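Local atomic coordinates of glycerophosphodiester phosphodiesterase (Thermotoga maritima, PDB entry 1O1Z), a protein that belongs to the glycerophosphodiester phosphodiesterase family and is built on a TIM-barrel fold of parallel strands ringed by helices. Residues A[48-53]-A[110-115]; A[55-60]-A[88-93]; A[106-111]-A[129-134]; A[134-139]-A[148-153]. One frame throughout, in Å; residues are numbered along the deposited sequence. Where two conformers were deposited one is given.

Contact 1: A[48-53]-A[110-115]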
# COMPACT_ATOMS: atom_id res chain seq x y z
N VAL A 48 -2.60 -6.66 -4.50
CA VAL A 48 -3.23 -7.26 -5.67
C VAL A 48 -2.41 -8.35 -6.33
O VAL A 48 -1.17 -8.30 -6.40
CB VAL A 48 -3.65 -6.21 -6.74
CG1 VAL A 48 -4.72 -5.29 -6.19
CG2 VAL A 48 -2.48 -5.43 -7.30
N ARG A 49 -3.16 -9.34 -6.84
CA ARG A 49 -2.64 -10.53 -7.50
C ARG A 49 -3.62 -10.94 -8.61
O ARG A 49 -4.72 -10.39 -8.71
CB ARG A 49 -2.56 -11.68 -6.51
CG ARG A 49 -1.54 -11.46 -5.41
CD ARG A 49 -1.45 -12.66 -4.49
NE ARG A 49 -0.38 -12.48 -3.53
CZ ARG A 49 0.89 -12.76 -3.72
NH1 ARG A 49 1.33 -13.29 -4.86
NH2 ARG A 49 1.76 -12.55 -2.74
N LEU A 50 -3.23 -11.91 -9.41
CA LEU A 50 -4.13 -12.45 -10.43
C LEU A 50 -4.75 -13.78 -10.07
O LEU A 50 -4.09 -14.69 -9.54
CB LEU A 50 -3.41 -12.69 -11.75
CG LEU A 50 -2.92 -11.52 -12.53
CD1 LEU A 50 -2.39 -12.04 -13.88
CD2 LEU A 50 -3.98 -10.45 -12.72
N SER A 51 -6.03 -13.89 -10.42
CA SER A 51 -6.73 -15.15 -10.39
C SER A 51 -6.39 -15.96 -11.64
O SER A 51 -5.71 -15.48 -12.56
CB SER A 51 -8.25 -14.89 -10.37
OG SER A 51 -8.64 -14.27 -11.59
N LYS A 52 -6.89 -17.19 -11.66
CA LYS A 52 -6.64 -18.09 -12.78
C LYS A 52 -7.15 -17.51 -14.09
O LYS A 52 -6.53 -17.73 -15.15
CB LYS A 52 -7.26 -19.45 -12.55
CG LYS A 52 -6.97 -20.42 -13.71
CD LYS A 52 -7.05 -21.86 -13.28
CE LYS A 52 -6.70 -22.80 -14.43
NZ LYS A 52 -7.16 -24.19 -14.15
N ASP A 53 -8.31 -16.85 -14.01
CA ASP A 53 -8.94 -16.21 -15.17
C ASP A 53 -8.45 -14.78 -15.46
O ASP A 53 -9.05 -14.04 -16.27
CB ASP A 53 -10.49 -16.32 -15.16
CG ASP A 53 -11.18 -15.82 -13.87
OD1 ASP A 53 -10.59 -15.70 -12.77
OD2 ASP A 53 -12.41 -15.55 -13.85
N ILE A 110 1.44 -3.89 -5.73
CA ILE A 110 1.50 -4.92 -6.75
C ILE A 110 2.33 -6.07 -6.20
O ILE A 110 3.54 -5.92 -5.98
CB ILE A 110 2.16 -4.40 -8.02
CG1 ILE A 110 1.58 -3.06 -8.47
CG2 ILE A 110 2.06 -5.49 -9.09
CD1 ILE A 110 0.25 -3.17 -9.02
N LYS A 111 1.73 -7.24 -6.03
CA LYS A 111 2.46 -8.39 -5.50
C LYS A 111 3.11 -9.27 -6.57
O LYS A 111 3.99 -10.08 -6.26
CB LYS A 111 1.50 -9.24 -4.64
CG LYS A 111 1.04 -8.58 -3.36
CD LYS A 111 2.24 -8.31 -2.43
CE LYS A 111 1.88 -8.17 -0.98
NZ LYS A 111 3.12 -7.88 -0.16
N GLU A 112 2.62 -9.13 -7.81
CA GLU A 112 3.01 -9.95 -8.96
C GLU A 112 3.17 -9.08 -10.20
O GLU A 112 2.23 -8.36 -10.57
CB GLU A 112 1.89 -10.96 -9.26
CG GLU A 112 1.56 -11.84 -8.10
CD GLU A 112 0.39 -12.77 -8.37
OE1 GLU A 112 -0.37 -12.55 -9.36
OE2 GLU A 112 0.24 -13.69 -7.56
N ARG A 113 4.34 -9.14 -10.85
CA ARG A 113 4.54 -8.39 -12.09
C ARG A 113 3.47 -8.69 -13.12
O ARG A 113 3.03 -7.81 -13.84
CB ARG A 113 5.93 -8.64 -12.69
CG ARG A 113 6.09 -8.23 -14.17
CD ARG A 113 7.49 -8.49 -14.75
NE ARG A 113 8.48 -7.50 -14.27
CZ ARG A 113 8.75 -6.36 -14.88
NH1 ARG A 113 8.05 -6.05 -15.97
NH2 ARG A 113 9.72 -5.54 -14.41
N GLU A 114 3.05 -9.94 -13.20
CA GLU A 114 2.06 -10.32 -14.21
C GLU A 114 0.70 -9.64 -14.04
O GLU A 114 -0.10 -9.64 -14.97
CB GLU A 114 1.91 -11.85 -14.27
CG GLU A 114 1.49 -12.51 -12.97
CD GLU A 114 2.67 -12.98 -12.10
OE1 GLU A 114 3.82 -12.45 -12.19
OE2 GLU A 114 2.45 -13.92 -11.28
N ALA A 115 0.43 -9.07 -12.86
CA ALA A 115 -0.80 -8.33 -12.61
C ALA A 115 -0.74 -6.89 -13.08
O ALA A 115 -1.76 -6.23 -13.16
CB ALA A 115 -1.16 -8.36 -11.14
O HOH W 1 -1.98 -15.01 -7.65
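Arg49 lies across Glu112 and Lys111, with CG turned anti to its own carbonyl carbon (chi1 -66°) and the chain extended as far as NE. Arg49 CB and CG each pass 3.6 Å from Glu112 OE2. CD follows the same oxygen before NE and CZ move on to Lys111, whose CB sits over the centre of one guanidinium face, 3.7 Å from Arg49 CZ. At the tip, Arg49 NH1 turns back to Glu112 OE2 in a 2.9 Å salt bridge. The oxygen lies in the guanidinium plane, whereas NH1 reaches the carboxylate on its anti side, tilted 23° from the carboxylate plane, the two planes standing 76° apart. NH2 bonds to His60 O. Leu50 N donates to Glu112 OE1 at 2.9 Å from above the carboxylate plane, and a water bridges Leu50 O to OE2. Where strands 43-50 and 105-110 end side by side in the barrel sheet, Lys111 N closes their pairing on Val48 O at 3.1 Å. Leu50 CD2 rests on Ala115 CB, 3.8 Å away. With Arg75 also salt-bridged to OE2, the buried carboxylate of Glu112 probably favours its ionised form, and it ties the loop after strand 105-110 to the end of strand 43-50.

Contact 2: A[55-60]-A[88-93]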
# COMPACT_ATOMS: atom_id res chain seq x y z
N LYS A 55 -8.04 -12.05 -13.58
CA LYS A 55 -8.68 -10.90 -12.96
C LYS A 55 -7.88 -10.46 -11.74
O LYS A 55 -7.20 -11.28 -11.11
CB LYS A 55 -10.11 -11.26 -12.54
CG LYS A 55 -10.98 -11.87 -13.67
CD LYS A 55 -11.04 -11.02 -14.90
CE LYS A 55 -12.11 -11.53 -15.86
NZ LYS A 55 -12.02 -10.85 -17.19
N VAL A 56 -7.97 -9.17 -11.42
CA VAL A 56 -7.20 -8.58 -10.33
C VAL A 56 -7.96 -8.78 -9.04
O VAL A 56 -9.05 -8.20 -8.86
CB VAL A 56 -6.89 -7.12 -10.56
CG1 VAL A 56 -6.04 -6.59 -9.40
CG2 VAL A 56 -6.17 -6.91 -11.86
N VAL A 57 -7.40 -9.62 -8.18
CA VAL A 57 -7.97 -9.98 -6.88
C VAL A 57 -7.15 -9.34 -5.75
O VAL A 57 -5.96 -9.13 -5.89
CB VAL A 57 -7.96 -11.53 -6.73
CG1 VAL A 57 -8.22 -12.00 -5.29
CG2 VAL A 57 -8.99 -12.11 -7.69
N VAL A 58 -7.81 -9.06 -4.64
CA VAL A 58 -7.16 -8.42 -3.49
C VAL A 58 -6.78 -9.53 -2.48
O VAL A 58 -7.63 -10.14 -1.84
CB VAL A 58 -8.05 -7.37 -2.85
CG1 VAL A 58 -7.35 -6.73 -1.64
CG2 VAL A 58 -8.45 -6.31 -3.86
N SER A 59 -5.48 -9.82 -2.37
CA SER A 59 -4.98 -10.81 -1.43
C SER A 59 -3.50 -10.55 -1.19
O SER A 59 -2.72 -10.53 -2.14
CB SER A 59 -5.14 -12.22 -2.00
OG SER A 59 -4.65 -13.20 -1.06
N HIS A 60 -3.12 -10.38 0.07
CA HIS A 60 -1.69 -10.27 0.40
C HIS A 60 -0.89 -11.54 0.06
O HIS A 60 0.12 -11.48 -0.65
CB HIS A 60 -1.52 -9.90 1.87
CG HIS A 60 -0.09 -9.77 2.27
ND1 HIS A 60 0.63 -10.83 2.76
CD2 HIS A 60 0.76 -8.73 2.16
CE1 HIS A 60 1.88 -10.43 2.98
NE2 HIS A 60 1.99 -9.17 2.61
N GLY A 88 -17.58 -15.36 -0.19
CA GLY A 88 -17.77 -14.02 -0.68
C GLY A 88 -16.84 -13.00 -0.08
O GLY A 88 -16.95 -11.84 -0.45
N LYS A 89 -15.92 -13.40 0.81
CA LYS A 89 -15.11 -12.39 1.52
C LYS A 89 -13.98 -11.84 0.66
O LYS A 89 -13.60 -10.68 0.83
CB LYS A 89 -14.54 -12.95 2.83
CG LYS A 89 -15.63 -13.18 3.85
CD LYS A 89 -15.07 -13.72 5.14
CE LYS A 89 -16.16 -13.86 6.21
NZ LYS A 89 -17.17 -14.91 5.87
N ILE A 90 -13.43 -12.64 -0.24
CA ILE A 90 -12.38 -12.13 -1.11
C ILE A 90 -13.01 -11.18 -2.10
O ILE A 90 -14.12 -11.41 -2.56
CB ILE A 90 -11.61 -13.25 -1.80
CG1 ILE A 90 -10.30 -12.70 -2.36
CG2 ILE A 90 -12.44 -13.92 -2.86
CD1 ILE A 90 -9.35 -13.82 -2.84
N THR A 91 -12.32 -10.09 -2.41
CA THR A 91 -12.81 -9.11 -3.34
C THR A 91 -11.84 -8.82 -4.47
O THR A 91 -10.73 -9.30 -4.49
CB THR A 91 -13.23 -7.82 -2.57
OG1 THR A 91 -13.96 -6.93 -3.41
CG2 THR A 91 -12.07 -7.03 -2.07
N THR A 92 -12.33 -8.10 -5.45
CA THR A 92 -11.54 -7.73 -6.63
C THR A 92 -11.24 -6.25 -6.57
O THR A 92 -11.93 -5.48 -5.90
CB THR A 92 -12.29 -8.02 -7.89
OG1 THR A 92 -13.50 -7.25 -7.94
CG2 THR A 92 -12.74 -9.51 -7.95
N LEU A 93 -10.21 -5.83 -7.29
CA LEU A 93 -9.90 -4.41 -7.34
C LEU A 93 -11.07 -3.60 -7.91
O LEU A 93 -11.39 -2.53 -7.40
CB LEU A 93 -8.61 -4.20 -8.13
CG LEU A 93 -8.13 -2.76 -8.20
CD1 LEU A 93 -7.82 -2.25 -6.77
CD2 LEU A 93 -6.91 -2.67 -9.10
O HOH W 2 -10.08 -9.59 -0.72
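Chi1 of 166° in Val57 and -164° in Ile90 sets CG1 of each residue opposite its own backbone N, and the Ile90 chain runs on extended to CD1. The two side chains then cross at about a right angle, and Val57 CG1 comes within 3.3 Å of Ile90 CD1. That is tighter than a usual carbon contact, so the exact spacing is doubtful, though the packing is clearly close. Val56 and Leu93 instead lie side by side and point the same way, with Val56 CG1 3.7 Å from Leu93 CB.

Between these two apolar pairs the backbones make a single bridge centred on Val57 and Thr92. Val58 N donates to Thr91 O at 2.9 Å, and Leu93 N donates to Val56 O at 3.1 Å. A water extends the pairing by donating to Val58 O and accepting from Thr91 N. Thr92 is the N-cap of helix 93-99: its side chain caps a backbone N further on, and its OG1 also bonds to Glu95. The bridge places the first turn of that helix beside strand 56-58.

The whole lies in the excursion between strand 43-50 and helix 93-99, consistent with the insertion that this family adds to the TIM barrel. Strand 56-58 pairs antiparallel with strand 43-50, where Val48 and Leu46 touch Val56 and Val58. Helix 79-85 covers Val57 and Ile90 through Val79 and Leu82, while helix 116-123 meets Val56 and Leu93.

Contact 3: A[106-111]-A[129-134]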
# COMPACT_ATOMS: atom_id res chain seq x y z
N ILE A 106 -6.28 5.20 -2.72
CA ILE A 106 -6.03 3.77 -2.68
C ILE A 106 -4.58 3.51 -3.09
O ILE A 106 -4.18 3.83 -4.21
CB ILE A 106 -6.98 2.97 -3.57
CG1 ILE A 106 -8.45 3.21 -3.18
CG2 ILE A 106 -6.70 1.49 -3.45
CD1 ILE A 106 -9.44 2.58 -4.16
N ASN A 107 -3.81 2.98 -2.17
CA ASN A 107 -2.44 2.57 -2.40
C ASN A 107 -2.48 1.10 -2.75
O ASN A 107 -2.77 0.27 -1.92
CB ASN A 107 -1.59 2.84 -1.16
CG ASN A 107 -0.23 2.26 -1.22
OD1 ASN A 107 0.35 1.98 -0.16
ND2 ASN A 107 0.32 2.08 -2.42
N ILE A 108 -2.26 0.81 -4.03
CA ILE A 108 -2.28 -0.55 -4.55
C ILE A 108 -0.87 -1.11 -4.57
O ILE A 108 -0.05 -0.66 -5.35
CB ILE A 108 -2.86 -0.54 -5.98
CG1 ILE A 108 -4.27 0.04 -6.03
CG2 ILE A 108 -2.86 -1.93 -6.60
CD1 ILE A 108 -4.76 0.38 -7.41
N GLU A 109 -0.60 -2.10 -3.73
CA GLU A 109 0.67 -2.79 -3.74
C GLU A 109 0.58 -3.93 -4.73
O GLU A 109 -0.22 -4.86 -4.57
CB GLU A 109 1.11 -3.29 -2.36
CG GLU A 109 2.47 -3.98 -2.47
CD GLU A 109 3.03 -4.60 -1.22
OE1 GLU A 109 2.54 -4.33 -0.11
OE2 GLU A 109 3.99 -5.40 -1.38
N ILE A 110 1.44 -3.89 -5.73
CA ILE A 110 1.50 -4.92 -6.75
C ILE A 110 2.33 -6.07 -6.20
O ILE A 110 3.54 -5.92 -5.98
CB ILE A 110 2.16 -4.40 -8.02
CG1 ILE A 110 1.58 -3.06 -8.47
CG2 ILE A 110 2.06 -5.49 -9.09
CD1 ILE A 110 0.25 -3.17 -9.02
N LYS A 111 1.73 -7.24 -6.03
CA LYS A 111 2.46 -8.39 -5.50
C LYS A 111 3.11 -9.27 -6.57
O LYS A 111 3.99 -10.08 -6.26
CB LYS A 111 1.50 -9.24 -4.64
CG LYS A 111 1.04 -8.58 -3.36
CD LYS A 111 2.24 -8.31 -2.43
CE LYS A 111 1.88 -8.17 -0.98
NZ LYS A 111 3.12 -7.88 -0.16
N LEU A 129 -4.85 7.20 -6.94
CA LEU A 129 -4.17 5.93 -6.77
C LEU A 129 -2.68 6.15 -6.59
O LEU A 129 -2.09 7.05 -7.22
CB LEU A 129 -4.38 5.05 -7.98
CG LEU A 129 -5.82 4.75 -8.29
CD1 LEU A 129 -5.91 3.90 -9.53
CD2 LEU A 129 -6.54 4.07 -7.12
N ILE A 130 -2.08 5.34 -5.73
CA ILE A 130 -0.64 5.22 -5.60
C ILE A 130 -0.28 3.76 -5.79
O ILE A 130 -0.79 2.91 -5.07
CB ILE A 130 -0.13 5.67 -4.22
CG1 ILE A 130 -0.50 7.11 -3.92
CG2 ILE A 130 1.39 5.51 -4.14
CD1 ILE A 130 -0.37 7.48 -2.41
N PHE A 131 0.56 3.45 -6.78
CA PHE A 131 1.03 2.08 -7.02
C PHE A 131 2.34 1.88 -6.30
O PHE A 131 3.25 2.70 -6.46
CB PHE A 131 1.23 1.83 -8.52
CG PHE A 131 -0.02 2.11 -9.31
CD1 PHE A 131 -1.07 1.18 -9.30
CD2 PHE A 131 -0.19 3.31 -9.99
CE1 PHE A 131 -2.25 1.47 -10.03
CE2 PHE A 131 -1.37 3.57 -10.68
CZ PHE A 131 -2.39 2.62 -10.68
N SER A 132 2.48 0.81 -5.55
CA SER A 132 3.72 0.55 -4.88
C SER A 132 4.11 -0.90 -5.07
O SER A 132 3.31 -1.76 -5.46
CB SER A 132 3.65 0.90 -3.40
OG SER A 132 2.61 0.18 -2.74
N SER A 133 5.39 -1.16 -4.84
CA SER A 133 5.94 -2.50 -4.97
C SER A 133 7.34 -2.51 -4.39
O SER A 133 8.06 -1.50 -4.40
CB SER A 133 5.99 -2.94 -6.44
OG SER A 133 6.48 -4.27 -6.57
N PHE A 134 7.77 -3.69 -3.91
CA PHE A 134 9.17 -3.89 -3.59
C PHE A 134 10.03 -4.14 -4.86
O PHE A 134 11.26 -4.12 -4.81
CB PHE A 134 9.31 -5.09 -2.62
CG PHE A 134 8.81 -4.82 -1.22
CD1 PHE A 134 9.62 -4.19 -0.29
CD2 PHE A 134 7.53 -5.17 -0.85
CE1 PHE A 134 9.17 -3.95 1.01
CE2 PHE A 134 7.07 -4.91 0.44
CZ PHE A 134 7.91 -4.28 1.36
O HOH W 3 2.65 0.57 0.01
O HOH W 4 5.40 -5.67 -3.70
O HOH W 5 5.47 -6.20 -7.89
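Ile130 O accepts two N-H groups from the neighbouring strand. Ile108 N approaches nearly along the C=O axis at 2.8 Å, while Asn107 ND2 comes from above the carbonyl plane at 3.0 Å. Asn107 has CG anti to its backbone N (chi1 171°), which brings the amide back over the paired strand. There Asn107 ND2 spends a second N-H on Ser132 OG, also at 3.0 Å. A water joins Asn107 OD1 to that same hydroxyl, so the amide is held at both ends and its rotation is fixed.

Parallel bridges run from Ile106 with Leu129 to Glu109 with Ser132, and the two strand axes cross at -27°. On the side of Asn107 and Glu109, the carboxylate of Glu109 takes Lys111 NZ at OE2, from above its plane, and the same oxygen lies at the edge of the Phe134 ring. The other side is apolar: Leu129 CD2 touches Ile106 CB at 3.7 Å, and Ile108 CD1 lies 3.8 Å from Phe131 CE1, the two side chains running alongside one another.

These are adjacent strands of the TIM barrel, joined by a beta-alpha-beta crossover through helix 116-123. That helix covers Phe131 and Leu129 on the apolar side; its Ser123 and the following Arg126 bind the sodium ion. On the side of Asn107, His176 of strand 174-178 meets Asn107, Ile130 and Ser132, and strand 43-50 flanks strand 105-110.

Contact 4: A[134-139]-A[148-153]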
# COMPACT_ATOMS: atom_id res chain seq x y z
N PHE A 134 7.77 -3.69 -3.91
CA PHE A 134 9.17 -3.89 -3.59
C PHE A 134 10.03 -4.14 -4.86
O PHE A 134 11.26 -4.12 -4.81
CB PHE A 134 9.31 -5.09 -2.62
CG PHE A 134 8.81 -4.82 -1.22
CD1 PHE A 134 9.62 -4.19 -0.29
CD2 PHE A 134 7.53 -5.17 -0.85
CE1 PHE A 134 9.17 -3.95 1.01
CE2 PHE A 134 7.07 -4.91 0.44
CZ PHE A 134 7.91 -4.28 1.36
N ASP A 135 9.34 -4.36 -6.00
CA ASP A 135 9.97 -4.55 -7.31
C ASP A 135 10.16 -3.18 -7.97
O ASP A 135 9.30 -2.68 -8.69
CB ASP A 135 9.06 -5.45 -8.13
CG ASP A 135 9.66 -5.95 -9.40
OD1 ASP A 135 10.66 -5.38 -9.91
OD2 ASP A 135 9.13 -6.97 -9.99
N LEU A 136 11.28 -2.56 -7.65
CA LEU A 136 11.49 -1.18 -8.04
C LEU A 136 11.62 -1.06 -9.56
O LEU A 136 11.14 -0.09 -10.15
CB LEU A 136 12.70 -0.58 -7.32
CG LEU A 136 12.66 -0.77 -5.79
CD1 LEU A 136 13.83 0.02 -5.23
CD2 LEU A 136 11.36 -0.34 -5.18
N ASP A 137 12.25 -2.04 -10.20
CA ASP A 137 12.39 -2.02 -11.66
C ASP A 137 11.03 -2.06 -12.33
O ASP A 137 10.82 -1.42 -13.35
CB ASP A 137 13.22 -3.16 -12.19
CG ASP A 137 14.67 -3.14 -11.77
OD1 ASP A 137 15.17 -2.15 -11.17
OD2 ASP A 137 15.41 -4.11 -12.06
N LEU A 138 10.10 -2.84 -11.80
CA LEU A 138 8.76 -2.94 -12.38
C LEU A 138 8.11 -1.56 -12.43
O LEU A 138 7.53 -1.17 -13.44
CB LEU A 138 7.90 -3.90 -11.57
CG LEU A 138 6.41 -3.89 -11.90
CD1 LEU A 138 6.19 -4.38 -13.31
CD2 LEU A 138 5.66 -4.74 -10.88
N LEU A 139 8.24 -0.82 -11.33
CA LEU A 139 7.62 0.51 -11.26
C LEU A 139 8.26 1.42 -12.28
O LEU A 139 7.58 2.12 -13.03
CB LEU A 139 7.74 1.09 -9.85
CG LEU A 139 6.98 0.27 -8.78
CD1 LEU A 139 7.34 0.79 -7.38
CD2 LEU A 139 5.49 0.30 -9.02
N TYR A 148 3.76 6.50 -8.24
CA TYR A 148 4.24 5.30 -7.64
C TYR A 148 5.19 5.57 -6.54
O TYR A 148 5.82 6.63 -6.46
CB TYR A 148 4.82 4.32 -8.64
CG TYR A 148 6.05 4.72 -9.39
CD1 TYR A 148 7.33 4.60 -8.82
CD2 TYR A 148 5.98 5.05 -10.73
CE1 TYR A 148 8.48 4.88 -9.57
CE2 TYR A 148 7.11 5.29 -11.49
CZ TYR A 148 8.37 5.20 -10.90
OH TYR A 148 9.47 5.44 -11.68
N GLY A 149 5.25 4.56 -5.67
CA GLY A 149 6.04 4.60 -4.49
C GLY A 149 6.88 3.35 -4.36
O GLY A 149 6.41 2.22 -4.49
N TYR A 150 8.15 3.57 -4.09
CA TYR A 150 9.05 2.46 -3.83
C TYR A 150 8.82 1.93 -2.42
O TYR A 150 8.93 2.69 -1.47
CB TYR A 150 10.49 2.93 -3.90
CG TYR A 150 11.01 3.38 -5.25
CD1 TYR A 150 10.51 2.88 -6.46
CD2 TYR A 150 12.10 4.24 -5.30
CE1 TYR A 150 11.11 3.24 -7.68
CE2 TYR A 150 12.67 4.61 -6.49
CZ TYR A 150 12.15 4.14 -7.67
OH TYR A 150 12.73 4.53 -8.87
N LEU A 151 8.59 0.63 -2.28
CA LEU A 151 8.61 -0.02 -0.97
C LEU A 151 10.02 -0.46 -0.73
O LEU A 151 10.60 -1.15 -1.56
CB LEU A 151 7.67 -1.22 -0.93
CG LEU A 151 6.23 -0.82 -0.67
CD1 LEU A 151 5.23 -1.88 -1.17
CD2 LEU A 151 6.07 -0.62 0.84
N ILE A 152 10.56 -0.09 0.42
CA ILE A 152 11.95 -0.37 0.74
C ILE A 152 12.07 -1.49 1.76
O ILE A 152 11.40 -1.45 2.79
CB ILE A 152 12.59 0.93 1.26
CG1 ILE A 152 12.44 2.08 0.25
CG2 ILE A 152 14.04 0.69 1.64
CD1 ILE A 152 12.83 3.43 0.81
N ASP A 153 12.91 -2.48 1.46
CA ASP A 153 13.24 -3.54 2.41
C ASP A 153 14.76 -3.58 2.59
O ASP A 153 15.46 -2.67 2.11
CB ASP A 153 12.61 -4.90 1.98
CG ASP A 153 13.20 -5.48 0.69
OD1 ASP A 153 14.34 -5.15 0.33
OD2 ASP A 153 12.58 -6.30 -0.02
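The Phe134 ring has Leu151 CB over the centre of one face, 3.5 Å from the centroid and only 8° off the ring normal, a well-placed CH-pi contact. Ile152 O lies near the plane at its edge, and Asp153 OD2 comes within 3.6 Å of Phe134 CD1, the carboxylate turned just 15° from the ring plane while Asp153 OD1 is hydrogen-bonded to Asn156 N. The Tyr148 ring also takes a CH-pi contact: Leu139 CB sits over one face but toward the rim, 3.9 Å from the centroid. Leu136 CD1 stands over one face of Tyr150, while Leu136 CD2 makes the closer contact, 3.6 Å from Tyr150 CD1. Leu139 CD1 lies at the edge of that ring, 3.9 Å from Tyr150 CD1.

Helix 136-142 is the crossover of the beta-alpha-beta unit made with strands 129-133 and 148-151, and Leu136 and Leu139 form the side of the helix that lies against strand 148-151. No hydrogen bond links the two segments. Asp135 is the helix N-cap, Asp135 OD1 accepting Leu138 N at 3.2 Å. Leu139 runs antiparallel to both tyrosine side chains, its CD1 3.4 Å from Gly149 O. The tyrosine hydroxyls continue beyond the leucines: Tyr148 OH bonds to Lys144, and Tyr150 OH to Asp140.

How the contacts relate
Contacts 1, 3 and 4 follow neighbouring strands round the barrel sheet, while contact 2 is nested in the chain loop closed by contact 1. Contact 3, whose centre lies about 5 Å from the centre of the chain, is the most central and is built mainly of strand-to-strand backbone bonds. Contact 4 lies further out, is buried too, and joins helix to strand mainly by apolar and CH-pi packing, with no hydrogen bond across it. It shares Phe134 with contact 3, and backbone bonds such as Phe131 O to Gly149 N tie the two. Contact 1, partly buried at the strand ends, adds a salt bridge to backbone bonds and apolar contact; Ile110 and Lys111 connect it to contact 3. Contact 2, also buried, mixes valine packing with a single bridge and meets contact 1 through Arg49.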